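Local coordinates for protein 2-polyprenyl-6-methoxyphenol hydroxylase-like FAD-dependent oxidoreductase (Streptomyces sp. NRRL 11266, PDB 6UI5) that binds flavin-adenine dinucleotide and belongs to a family of FAD-dependent oxidoreductases built on a Rossmann-type nucleotide-binding domain, at residues 179-184 / 218-223; 37-42 / 258-263; 193-198 / 251-256. One frame throughout, in Å; residues are numbered along the deposited sequence.

Contact 1. Residues 179-184 / 218-223. With FAD (flavin-adenine dinucleotide), chain C.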
loop_
_atom_site.group_PDB
_atom_site.type_symbol
_atom_site.label_atom_id
_atom_site.label_comp_id
_atom_site.label_asym_id
_atom_site.label_seq_id
_atom_site.Cartn_x
_atom_site.Cartn_y
_atom_site.Cartn_z
ATOM N N GLY A 179 5.449 -16.046 21.046
ATOM C CA GLY A 179 4.954 -15.593 22.323
ATOM C C GLY A 179 4.404 -16.736 23.135
ATOM O O GLY A 179 4.684 -17.906 22.872
ATOM N N ILE A 180 3.617 -16.385 24.143
ATOM C CA ILE A 180 2.797 -17.368 24.824
ATOM C C ILE A 180 1.424 -16.755 25.025
ATOM O O ILE A 180 1.230 -15.543 24.898
ATOM C CB ILE A 180 3.390 -17.879 26.177
ATOM C CG1 ILE A 180 3.283 -16.815 27.254
ATOM C CG2 ILE A 180 4.832 -18.386 26.012
ATOM C CD1 ILE A 180 2.205 -17.102 28.247
ATOM N N VAL A 181 0.467 -17.629 25.335
ATOM C CA VAL A 181 -0.937 -17.267 25.446
ATOM C C VAL A 181 -1.566 -18.268 26.403
ATOM O O VAL A 181 -1.011 -19.334 26.653
ATOM C CB VAL A 181 -1.630 -17.282 24.058
ATOM C CG1 VAL A 181 -1.629 -18.693 23.492
ATOM C CG2 VAL A 181 -3.057 -16.733 24.124
ATOM N N GLY A 182 -2.716 -17.904 26.956
ATOM C CA GLY A 182 -3.472 -18.768 27.834
ATOM C C GLY A 182 -4.091 -17.942 28.942
ATOM O O GLY A 182 -4.117 -16.716 28.876
ATOM N N ASP A 183 -4.584 -18.644 29.972
ATOM C CA ASP A 183 -5.255 -18.024 31.113
ATOM C C ASP A 183 -4.518 -18.334 32.414
ATOM O O ASP A 183 -4.427 -19.495 32.834
ATOM C CB ASP A 183 -6.709 -18.470 31.214
ATOM C CG ASP A 183 -7.427 -18.437 29.852
ATOM O OD1 ASP A 183 -7.881 -17.338 29.467
ATOM O OD2 ASP A 183 -7.585 -19.496 29.202
ATOM N N VAL A 184 -4.002 -17.305 33.048
ATOM C CA VAL A 184 -3.495 -17.394 34.409
ATOM C C VAL A 184 -4.642 -17.145 35.376
ATOM O O VAL A 184 -5.573 -16.395 35.086
ATOM C CB VAL A 184 -2.341 -16.392 34.644
ATOM C CG1 VAL A 184 -1.253 -16.581 33.611
ATOM C CG2 VAL A 184 -2.878 -14.957 34.642
ATOM N N ARG A 218 -6.823 -13.720 30.699
ATOM C CA ARG A 218 -6.192 -14.217 29.484
ATOM C C ARG A 218 -5.032 -13.305 29.126
ATOM O O ARG A 218 -5.119 -12.081 29.275
ATOM C CB ARG A 218 -7.184 -14.295 28.325
ATOM C CG ARG A 218 -6.566 -14.689 27.000
ATOM C CD ARG A 218 -7.633 -15.263 26.122
ATOM N NE ARG A 218 -8.151 -16.477 26.715
ATOM C CZ ARG A 218 -9.294 -17.059 26.384
ATOM N NH1 ARG A 218 -10.084 -16.540 25.436
ATOM N NH2 ARG A 218 -9.634 -18.187 27.003
ATOM N N VAL A 219 -3.927 -13.911 28.691
ATOM C CA VAL A 219 -2.673 -13.196 28.487
ATOM C C VAL A 219 -2.108 -13.565 27.123
ATOM O O VAL A 219 -2.137 -14.735 26.725
ATOM C CB VAL A 219 -1.661 -13.506 29.602
ATOM C CG1 VAL A 219 -2.278 -13.162 30.932
ATOM C CG2 VAL A 219 -1.272 -14.978 29.591
ATOM N N PHE A 220 -1.621 -12.565 26.396
ATOM C CA PHE A 220 -1.081 -12.781 25.062
ATOM C C PHE A 220 0.167 -11.937 24.880
ATOM O O PHE A 220 0.168 -10.746 25.201
ATOM C CB PHE A 220 -2.107 -12.436 23.979
ATOM C CG PHE A 220 -1.596 -12.626 22.593
ATOM C CD1 PHE A 220 -1.637 -13.876 21.985
ATOM C CD2 PHE A 220 -1.054 -11.559 21.893
ATOM C CE1 PHE A 220 -1.151 -14.061 20.703
ATOM C CE2 PHE A 220 -0.574 -11.730 20.617
ATOM C CZ PHE A 220 -0.619 -12.986 20.022
ATOM N N SER A 221 1.219 -12.554 24.362
ATOM C CA SER A 221 2.450 -11.846 24.048
ATOM C C SER A 221 2.864 -12.157 22.617
ATOM O O SER A 221 2.675 -13.272 22.125
ATOM C CB SER A 221 3.584 -12.248 25.000
ATOM O OG SER A 221 3.884 -13.622 24.814
ATOM N N ALA A 222 3.470 -11.173 21.968
ATOM C CA ALA A 222 3.893 -11.299 20.575
ATOM C C ALA A 222 5.201 -10.545 20.402
ATOM O O ALA A 222 5.245 -9.322 20.575
ATOM C CB ALA A 222 2.836 -10.751 19.623
ATOM N N GLU A 223 6.262 -11.264 20.060
ATOM C CA GLU A 223 7.601 -10.705 20.074
ATOM C C GLU A 223 8.258 -10.915 18.719
ATOM O O GLU A 223 8.113 -11.976 18.108
ATOM C CB GLU A 223 8.439 -11.332 21.207
ATOM C CG GLU A 223 8.121 -10.724 22.565
ATOM C CD GLU A 223 8.968 -11.291 23.710
ATOM O OE1 GLU A 223 8.582 -12.332 24.297
ATOM O OE2 GLU A 223 10.028 -10.696 24.024
HETATM P PA FAD C . -7.540 -25.746 14.998
HETATM O O1A FAD C . -8.153 -24.689 15.890
HETATM O O2A FAD C . -6.034 -25.729 15.198
HETATM O O5B FAD C . -8.276 -27.215 15.220
HETATM C C5B FAD C . -7.730 -28.377 14.617
HETATM C C4B FAD C . -8.212 -29.623 15.429
HETATM O O4B FAD C . -7.885 -30.762 14.869
HETATM C C3B FAD C . -7.522 -29.646 16.814
HETATM O O3B FAD C . -8.438 -30.030 17.744
HETATM C C2B FAD C . -6.420 -30.713 16.663
HETATM O O2B FAD C . -6.020 -31.149 18.027
HETATM C C1B FAD C . -7.058 -31.637 15.997
HETATM N N9A FAD C . -6.243 -32.557 15.229
HETATM C C8A FAD C . -5.080 -32.281 14.596
HETATM N N7A FAD C . -4.690 -33.395 13.941
HETATM C C5A FAD C . -5.627 -34.350 14.153
HETATM C C6A FAD C . -5.741 -35.667 13.725
HETATM N N6A FAD C . -5.000 -36.626 12.919
HETATM N N1A FAD C . -6.787 -36.413 14.095
HETATM C C2A FAD C . -7.751 -35.887 14.881
HETATM N N3A FAD C . -7.646 -34.589 15.289
HETATM C C4A FAD C . -6.590 -33.826 14.932
HETATM N N1 FAD C . -8.329 -16.517 16.181
HETATM C C2 FAD C . -9.134 -15.261 16.199
HETATM O O2 FAD C . -10.139 -15.157 15.575
HETATM N N3 FAD C . -8.656 -14.117 17.028
HETATM C C4 FAD C . -7.420 -14.255 17.800
HETATM O O4 FAD C . -7.016 -13.365 18.470
HETATM C C4X FAD C . -6.632 -15.540 17.755
HETATM N N5 FAD C . -5.417 -15.609 18.535
HETATM C C5X FAD C . -4.612 -16.855 18.500
HETATM C C6 FAD C . -3.437 -16.909 19.253
HETATM C C7 FAD C . -2.666 -18.066 19.246
HETATM C C7M FAD C . -1.460 -17.832 20.146
HETATM C C8 FAD C . -3.047 -19.189 18.497
HETATM C C8M FAD C . -2.135 -20.422 18.555
HETATM C C9 FAD C . -4.229 -19.138 17.736
HETATM C C9A FAD C . -5.025 -17.968 17.725
HETATM N N10 FAD C . -6.292 -17.891 16.903
HETATM C C10 FAD C . -7.082 -16.663 16.950
HETATM C "C1'" FAD C . -6.717 -19.079 16.136
HETATM C "C2'" FAD C . -6.941 -18.964 14.618
HETATM O "O2'" FAD C . -8.174 -18.424 14.318
HETATM C "C3'" FAD C . -6.996 -20.355 13.990
HETATM O "O3'" FAD C . -6.921 -20.176 12.611
HETATM C "C4'" FAD C . -8.286 -21.159 14.251
HETATM O "O4'" FAD C . -8.551 -21.401 15.604
HETATM C "C5'" FAD C . -8.009 -22.510 13.580
HETATM O "O5'" FAD C . -9.197 -23.217 13.359
HETATM P P FAD C . -9.153 -24.753 12.753
HETATM O O1P FAD C . -10.395 -25.488 13.197
HETATM O O2P FAD C . -8.939 -24.825 11.253
HETATM O O3P FAD C . -7.782 -25.417 13.395
#
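Asp183 and Arg218 lie side by side, pointing the same way, on neighbouring antiparallel strands, 179-184 and 218-223, in the beta-sheet that lies against the flavin. Along the arginine, CB passes 3.3 Å from Asp183 OD1, CG lies 3.7 Å from Gly182 O, and CD stays alongside Asp183 OD1. A bend at chi3 (-64°) then lets NE form a salt bridge with Asp183 OD1 (2.9 Å), met on its syn side and tilted out of the carboxylate plane. NH2 makes a weak second bond to OD1, NH1 packs near Pro42 O, and the planes of guanidinium and carboxylate are turned 50° apart. The adjacent arginine probably offsets the charge of the buried aspartate.

Between the strands, Val219 N bonds to Gly182 O (2.8 Å), while the return bond from Gly182 N is weak. Glycine fits here: with phi at 142° a CB would be jammed against the preceding carbonyl oxygen. Further along, a side chain replaces a main-chain acceptor, for Ile180 N bonds to Ser221 OG at 2.9 Å. Serine is short enough to bring its hydroxyl back to the neighbouring strand. On the side away from the flavin, Ile180, Val184 and Val219 pack on Leu241 of helix 238-249.

Val181 and Phe220 form a non-hydrogen-bonded pair on the same face as the salt bridge. Val181 CG2 meets the edge of the phenyl ring at CD1 (3.8 Å). The other branch, CG1, comes within 3.5 Å of the flavin methyl C7M, and the same methyl lies at the ring edge of Phe220, 3.8 Å from CE1.

Contact 2. Residues 37-42 / 258-263. With FAD (flavin-adenine dinucleotide), chain C.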
loop_
_atom_site.group_PDB
_atom_site.type_symbol
_atom_site.label_atom_id
_atom_site.label_comp_id
_atom_site.label_asym_id
_atom_site.label_seq_id
_atom_site.Cartn_x
_atom_site.Cartn_y
_atom_site.Cartn_z
ATOM N N GLN A 37 -13.985 -31.203 24.879
ATOM C CA GLN A 37 -13.768 -29.911 24.234
ATOM C C GLN A 37 -12.559 -29.232 24.848
ATOM O O GLN A 37 -12.406 -29.214 26.067
ATOM C CB GLN A 37 -14.985 -28.999 24.393
ATOM C CG GLN A 37 -14.672 -27.535 24.069
ATOM C CD GLN A 37 -15.822 -26.570 24.391
ATOM O OE1 GLN A 37 -16.845 -26.958 24.971
ATOM N NE2 GLN A 37 -15.642 -25.300 24.029
ATOM N N ARG A 38 -11.699 -28.682 24.000
ATOM C CA ARG A 38 -10.444 -28.156 24.510
ATOM C C ARG A 38 -10.675 -26.896 25.328
ATOM O O ARG A 38 -11.741 -26.279 25.309
ATOM C CB ARG A 38 -9.460 -27.852 23.379
ATOM C CG ARG A 38 -9.928 -26.800 22.391
ATOM C CD ARG A 38 -9.027 -26.819 21.160
ATOM N NE ARG A 38 -9.444 -25.837 20.164
ATOM C CZ ARG A 38 -8.888 -25.681 18.961
ATOM N NH1 ARG A 38 -7.888 -26.454 18.568
ATOM N NH2 ARG A 38 -9.349 -24.742 18.134
ATOM N N ALA A 39 -9.648 -26.539 26.079
ATOM C CA ALA A 39 -9.594 -25.307 26.843
ATOM C C ALA A 39 -8.625 -24.322 26.228
ATOM O O ALA A 39 -8.698 -23.130 26.539
ATOM C CB ALA A 39 -9.183 -25.598 28.309
ATOM N N GLU A 40 -7.725 -24.797 25.363
ATOM C CA GLU A 40 -6.748 -23.951 24.676
ATOM C C GLU A 40 -7.396 -23.282 23.458
ATOM O O GLU A 40 -7.038 -23.522 22.305
ATOM C CB GLU A 40 -5.530 -24.776 24.276
ATOM C CG GLU A 40 -4.931 -25.649 25.393
ATOM C CD GLU A 40 -5.751 -26.897 25.685
ATOM O OE1 GLU A 40 -6.345 -26.966 26.781
ATOM O OE2 GLU A 40 -5.823 -27.793 24.812
ATOM N N ALA A 41 -8.390 -22.440 23.737
ATOM C CA ALA A 41 -9.119 -21.697 22.714
ATOM C C ALA A 41 -8.929 -20.217 23.021
ATOM O O ALA A 41 -9.761 -19.599 23.710
ATOM C CB ALA A 41 -10.597 -22.092 22.697
ATOM N N PRO A 42 -7.865 -19.600 22.500
ATOM C CA PRO A 42 -7.488 -18.250 22.964
ATOM C C PRO A 42 -8.367 -17.115 22.457
ATOM O O PRO A 42 -8.430 -16.075 23.130
ATOM C CB PRO A 42 -6.064 -18.096 22.416
ATOM C CG PRO A 42 -6.104 -18.870 21.136
ATOM C CD PRO A 42 -6.938 -20.111 21.477
ATOM N N ALA A 258 -1.595 -21.292 36.825
ATOM C CA ALA A 258 -1.778 -21.300 35.374
ATOM C C ALA A 258 -2.724 -22.432 34.988
ATOM O O ALA A 258 -2.431 -23.610 35.250
ATOM C CB ALA A 258 -0.441 -21.449 34.650
ATOM N N HIS A 259 -3.863 -22.079 34.374
ATOM C CA HIS A 259 -4.801 -23.106 33.924
ATOM C C HIS A 259 -4.287 -23.786 32.664
ATOM O O HIS A 259 -4.339 -25.014 32.533
ATOM C CB HIS A 259 -6.180 -22.494 33.675
ATOM C CG HIS A 259 -6.673 -21.652 34.806
ATOM N ND1 HIS A 259 -7.189 -22.197 35.963
ATOM C CD2 HIS A 259 -6.708 -20.309 34.972
ATOM C CE1 HIS A 259 -7.530 -21.224 36.790
ATOM N NE2 HIS A 259 -7.251 -20.069 36.211
ATOM N N TRP A 260 -3.784 -22.989 31.729
ATOM C CA TRP A 260 -3.175 -23.458 30.495
ATOM C C TRP A 260 -2.443 -22.270 29.879
ATOM O O TRP A 260 -3.008 -21.191 29.772
ATOM C CB TRP A 260 -4.216 -24.050 29.520
ATOM C CG TRP A 260 -5.155 -23.032 28.903
ATOM C CD1 TRP A 260 -6.319 -22.567 29.439
ATOM C CD2 TRP A 260 -4.991 -22.346 27.641
ATOM N NE1 TRP A 260 -6.894 -21.645 28.596
ATOM C CE2 TRP A 260 -6.103 -21.489 27.487
ATOM C CE3 TRP A 260 -4.022 -22.380 26.627
ATOM C CZ2 TRP A 260 -6.276 -20.661 26.358
ATOM C CZ3 TRP A 260 -4.196 -21.538 25.485
ATOM C CH2 TRP A 260 -5.313 -20.700 25.376
ATOM N N LEU A 261 -1.187 -22.471 29.508
ATOM C CA LEU A 261 -0.448 -21.514 28.716
ATOM C C LEU A 261 0.305 -22.299 27.647
ATOM O O LEU A 261 0.446 -23.522 27.740
ATOM C CB LEU A 261 0.492 -20.664 29.583
ATOM C CG LEU A 261 0.008 -19.827 30.772
ATOM C CD1 LEU A 261 1.196 -18.932 31.221
ATOM C CD2 LEU A 261 -1.269 -18.984 30.483
ATOM N N GLN A 262 0.719 -21.606 26.581
ATOM C CA GLN A 262 1.306 -22.292 25.435
ATOM C C GLN A 262 2.357 -21.417 24.775
ATOM O O GLN A 262 2.092 -20.243 24.509
ATOM C CB GLN A 262 0.248 -22.665 24.381
ATOM C CG GLN A 262 -0.904 -23.554 24.838
ATOM C CD GLN A 262 -0.929 -24.897 24.148
ATOM O OE1 GLN A 262 0.093 -25.614 24.098
ATOM N NE2 GLN A 262 -2.105 -25.266 23.615
ATOM N N HIS A 263 3.520 -21.997 24.469
ATOM C CA HIS A 263 4.405 -21.400 23.476
ATOM C C HIS A 263 3.745 -21.432 22.096
ATOM O O HIS A 263 3.088 -22.414 21.726
ATOM C CB HIS A 263 5.731 -22.139 23.433
ATOM C CG HIS A 263 6.499 -22.024 24.710
ATOM N ND1 HIS A 263 6.831 -20.800 25.258
ATOM C CD2 HIS A 263 6.955 -22.969 25.571
ATOM C CE1 HIS A 263 7.465 -21.000 26.401
ATOM N NE2 HIS A 263 7.558 -22.305 26.608
HETATM P PA FAD C . -7.540 -25.746 14.998
HETATM O O1A FAD C . -8.153 -24.689 15.890
HETATM O O2A FAD C . -6.034 -25.729 15.198
HETATM O O5B FAD C . -8.276 -27.215 15.220
HETATM C C5B FAD C . -7.730 -28.377 14.617
HETATM C C4B FAD C . -8.212 -29.623 15.429
HETATM O O4B FAD C . -7.885 -30.762 14.869
HETATM C C3B FAD C . -7.522 -29.646 16.814
HETATM O O3B FAD C . -8.438 -30.030 17.744
HETATM C C2B FAD C . -6.420 -30.713 16.663
HETATM O O2B FAD C . -6.020 -31.149 18.027
HETATM C C1B FAD C . -7.058 -31.637 15.997
HETATM N N9A FAD C . -6.243 -32.557 15.229
HETATM C C8A FAD C . -5.080 -32.281 14.596
HETATM N N7A FAD C . -4.690 -33.395 13.941
HETATM C C5A FAD C . -5.627 -34.350 14.153
HETATM C C6A FAD C . -5.741 -35.667 13.725
HETATM N N6A FAD C . -5.000 -36.626 12.919
HETATM N N1A FAD C . -6.787 -36.413 14.095
HETATM C C2A FAD C . -7.751 -35.887 14.881
HETATM N N3A FAD C . -7.646 -34.589 15.289
HETATM C C4A FAD C . -6.590 -33.826 14.932
HETATM N N1 FAD C . -8.329 -16.517 16.181
HETATM C C2 FAD C . -9.134 -15.261 16.199
HETATM O O2 FAD C . -10.139 -15.157 15.575
HETATM N N3 FAD C . -8.656 -14.117 17.028
HETATM C C4 FAD C . -7.420 -14.255 17.800
HETATM O O4 FAD C . -7.016 -13.365 18.470
HETATM C C4X FAD C . -6.632 -15.540 17.755
HETATM N N5 FAD C . -5.417 -15.609 18.535
HETATM C C5X FAD C . -4.612 -16.855 18.500
HETATM C C6 FAD C . -3.437 -16.909 19.253
HETATM C C7 FAD C . -2.666 -18.066 19.246
HETATM C C7M FAD C . -1.460 -17.832 20.146
HETATM C C8 FAD C . -3.047 -19.189 18.497
HETATM C C8M FAD C . -2.135 -20.422 18.555
HETATM C C9 FAD C . -4.229 -19.138 17.736
HETATM C C9A FAD C . -5.025 -17.968 17.725
HETATM N N10 FAD C . -6.292 -17.891 16.903
HETATM C C10 FAD C . -7.082 -16.663 16.950
HETATM C "C1'" FAD C . -6.717 -19.079 16.136
HETATM C "C2'" FAD C . -6.941 -18.964 14.618
HETATM O "O2'" FAD C . -8.174 -18.424 14.318
HETATM C "C3'" FAD C . -6.996 -20.355 13.990
HETATM O "O3'" FAD C . -6.921 -20.176 12.611
HETATM C "C4'" FAD C . -8.286 -21.159 14.251
HETATM O "O4'" FAD C . -8.551 -21.401 15.604
HETATM C "C5'" FAD C . -8.009 -22.510 13.580
HETATM O "O5'" FAD C . -9.197 -23.217 13.359
HETATM P P FAD C . -9.153 -24.753 12.753
HETATM O O1P FAD C . -10.395 -25.488 13.197
HETATM O O2P FAD C . -8.939 -24.825 11.253
HETATM O O3P FAD C . -7.782 -25.417 13.395
#
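A backbone carbon sits squarely over the indole of Trp260: Glu40 CA stands 3.4 Å from the centroid of its six-membered ring, only 5° off the normal, in a CH-pi contact. The carbonyl oxygen of Ala39 lies over the same face, 3.1 Å from Trp260 NE1, but the angle is too poor for a hydrogen bond. An inverse gamma turn centred on Glu40 brings both groups over the ring, with a weak bond from Ala41 N to Ala39 O closing it.

Trp260 reaches across because its CG sits between the backbone N and carbonyl carbon (chi1 70°), carrying the ring from its strand toward the 37-42 loop. The broad, flat indole gives the turn a surface to lie on. Glu40 adds its methylenes, CG lying 3.6 Å from Trp260 CE3; its carboxylate curls back at chi2 and takes a weak bond from Ala39 N. Gln262, crossing Glu40 at about a right angle, brings NE2 to 3.4 Å from Glu40 CG, a packing contact. Pro42 CB meets Trp260 CH2 at 4.0 Å.

The loop also serves the cofactor. Pro42 CG packs on the flavin ring at C5X (3.6 Å), and the extended Arg38 makes a short hydrogen bond from NH2 to the phosphate oxygen O1A of FAD (2.5 Å), with a weak second bond from NH1 to O1A. Glu101 is a salt-bridged partner of the same NH2. Packing joins loop to strand, while Arg38, shared between Glu101 and the phosphate, probably offsets the negative charge on O1A.

Contact 3. Residues 193-198 / 251-256. Unlike the reference sequence in segment 193-198: Pro193 (reference Arg).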
loop_
_atom_site.group_PDB
_atom_site.type_symbol
_atom_site.label_atom_id
_atom_site.label_comp_id
_atom_site.label_asym_id
_atom_site.label_seq_id
_atom_site.Cartn_x
_atom_site.Cartn_y
_atom_site.Cartn_z
ATOM N N PRO A 193 -1.908 -3.511 36.235
ATOM C CA PRO A 193 -1.658 -2.063 36.147
ATOM C C PRO A 193 -1.572 -1.566 34.716
ATOM O O PRO A 193 -2.566 -1.340 34.042
ATOM C CB PRO A 193 -0.307 -1.915 36.853
ATOM C CG PRO A 193 0.389 -3.251 36.599
ATOM C CD PRO A 193 -0.683 -4.288 36.488
ATOM N N GLU A 194 -0.326 -1.305 34.305
ATOM C CA GLU A 194 0.049 -1.273 32.895
ATOM C C GLU A 194 -0.552 -2.447 32.144
ATOM O O GLU A 194 -1.130 -2.272 31.063
ATOM C CB GLU A 194 1.575 -1.338 32.755
ATOM C CG GLU A 194 2.385 -0.265 33.453
ATOM C CD GLU A 194 2.283 -0.356 34.970
ATOM O OE1 GLU A 194 1.752 0.601 35.566
ATOM O OE2 GLU A 194 2.674 -1.386 35.554
ATOM N N GLN A 195 -0.464 -3.649 32.730
ATOM C CA GLN A 195 -0.720 -4.916 32.049
ATOM C C GLN A 195 -2.194 -5.083 31.709
ATOM O O GLN A 195 -2.649 -6.191 31.403
ATOM C CB GLN A 195 -0.217 -6.077 32.908
ATOM C CG GLN A 195 1.103 -5.811 33.647
ATOM C CD GLN A 195 1.282 -6.682 34.892
ATOM O OE1 GLN A 195 0.299 -7.063 35.553
ATOM N NE2 GLN A 195 2.552 -6.967 35.244
ATOM N N TYR A 196 -2.940 -3.986 31.737
ATOM C CA TYR A 196 -4.336 -3.975 31.351
ATOM C C TYR A 196 -4.444 -3.392 29.951
ATOM O O TYR A 196 -3.862 -2.342 29.660
ATOM C CB TYR A 196 -5.170 -3.172 32.344
ATOM C CG TYR A 196 -6.641 -3.360 32.122
ATOM C CD1 TYR A 196 -7.174 -4.633 31.978
ATOM C CD2 TYR A 196 -7.501 -2.274 32.040
ATOM C CE1 TYR A 196 -8.520 -4.818 31.762
ATOM C CE2 TYR A 196 -8.853 -2.454 31.828
ATOM C CZ TYR A 196 -9.353 -3.727 31.691
ATOM O OH TYR A 196 -10.694 -3.910 31.479
ATOM N N GLY A 197 -5.167 -4.086 29.085
ATOM C CA GLY A 197 -5.254 -3.668 27.706
ATOM C C GLY A 197 -3.954 -3.926 26.981
ATOM O O GLY A 197 -2.923 -4.220 27.606
ATOM N N LEU A 198 -3.988 -3.817 25.661
ATOM C CA LEU A 198 -2.820 -4.125 24.859
ATOM C C LEU A 198 -1.816 -2.985 24.933
ATOM O O LEU A 198 -2.186 -1.807 24.915
ATOM C CB LEU A 198 -3.243 -4.403 23.424
ATOM C CG LEU A 198 -2.179 -4.428 22.343
ATOM C CD1 LEU A 198 -2.453 -5.540 21.353
ATOM C CD2 LEU A 198 -2.250 -3.095 21.669
ATOM N N LYS A 251 6.857 -4.408 34.607
ATOM C CA LYS A 251 6.605 -4.890 35.953
ATOM C C LYS A 251 6.464 -6.408 35.918
ATOM O O LYS A 251 6.571 -7.036 34.865
ATOM C CB LYS A 251 5.359 -4.213 36.523
ATOM C CG LYS A 251 5.619 -2.847 37.143
ATOM C CD LYS A 251 4.393 -2.388 37.915
ATOM C CE LYS A 251 4.757 -1.597 39.168
ATOM N NZ LYS A 251 3.581 -1.446 40.085
ATOM N N GLU A 252 6.221 -7.020 37.075
ATOM C CA GLU A 252 5.952 -8.450 37.073
ATOM C C GLU A 252 4.553 -8.748 37.590
ATOM O O GLU A 252 4.017 -8.050 38.454
ATOM C CB GLU A 252 6.976 -9.255 37.873
ATOM C CG GLU A 252 6.882 -10.739 37.516
ATOM C CD GLU A 252 8.114 -11.527 37.855
ATOM O OE1 GLU A 252 8.202 -12.690 37.406
ATOM O OE2 GLU A 252 8.991 -10.991 38.562
ATOM N N LEU A 253 3.996 -9.819 37.035
ATOM C CA LEU A 253 2.647 -10.278 37.308
ATOM C C LEU A 253 2.636 -11.088 38.598
ATOM O O LEU A 253 3.415 -12.034 38.741
ATOM C CB LEU A 253 2.198 -11.123 36.117
ATOM C CG LEU A 253 0.920 -11.925 36.034
ATOM C CD1 LEU A 253 -0.168 -11.045 35.430
ATOM C CD2 LEU A 253 1.215 -13.120 35.150
ATOM N N LYS A 254 1.747 -10.739 39.529
ATOM C CA LYS A 254 1.756 -11.344 40.861
ATOM C C LYS A 254 1.255 -12.788 40.811
ATOM O O LYS A 254 0.450 -13.201 41.652
ATOM C CB LYS A 254 0.910 -10.490 41.817
ATOM C CG LYS A 254 1.133 -10.703 43.313
ATOM C CD LYS A 254 0.177 -9.825 44.122
ATOM C CE LYS A 254 -1.277 -10.237 43.893
ATOM N NZ LYS A 254 -2.261 -9.169 44.235
ATOM N N ALA A 255 1.811 -13.578 39.893
ATOM C CA ALA A 255 1.181 -14.788 39.365
ATOM C C ALA A 255 0.807 -15.827 40.422
ATOM O O ALA A 255 1.622 -16.189 41.277
ATOM C CB ALA A 255 2.123 -15.413 38.350
ATOM N N THR A 256 -0.415 -16.365 40.310
ATOM C CA THR A 256 -0.892 -17.379 41.241
ATOM C C THR A 256 -0.824 -18.795 40.660
ATOM O O THR A 256 -0.048 -19.622 41.145
ATOM C CB THR A 256 -2.319 -17.059 41.699
ATOM O OG1 THR A 256 -2.262 -16.052 42.723
ATOM C CG2 THR A 256 -3.011 -18.293 42.279
#
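Glu194 lies across the aliphatic part of Lys251 at about a right angle, its OE2 3.1 Å from Lys251 CD. The charged ends do not meet: OE2 and Lys251 NZ are 4.6 Å apart, so any attraction is probably long-range. A long, flexible lysine suits this exposed edge, where its methylenes pack and its amine can extend beyond. Pro193, which differs from the reference sequence, touches the same carbon with CG.

Beside them, Gln195 stretches out beyond CG and lays its amide against the opposite backbone, NE2 standing 3.6 Å from Glu252 C. Its OE1 lies 4.0 Å from Leu253 CD1, the apolar neighbour on that side. This is loop-to-loop packing far from the centre of the chain: 193-198 leads toward strand 206-211, while 251-256 joins helix 238-249 to strand 257-271 and makes an inverse gamma turn centred on Lys254.

In the next shell, the buried chain of Gln195 is probably held in place by Val245 and Thr249 of the helix and by Phe207, on which it rests. Glu194 also packs on Thr249. Glu252 turns away to a salt bridge with Lys246.

In the fold
Contacts 1 and 2 meet in one antiparallel sheet, their centres about 10 Å apart: strand 176-185 pairs with 216-225 on one side and with 257-271 on the other. Probable backbone bonds join them, Val181 O to Gln262 N at 2.9 Å and Asp183 N to Trp260 O at 3.0 Å. Both touch FAD, contact 1 at the methyl-bearing end of the flavin and contact 2 at the flavin ring and a phosphate. Contact 3 lies on the far side of contact 1 from the cofactor, centres about 11 Å apart and nearest atoms about 5 Å. It is about 19 Å, centre to centre, from contact 2, although 251-256 runs almost directly into 258-263.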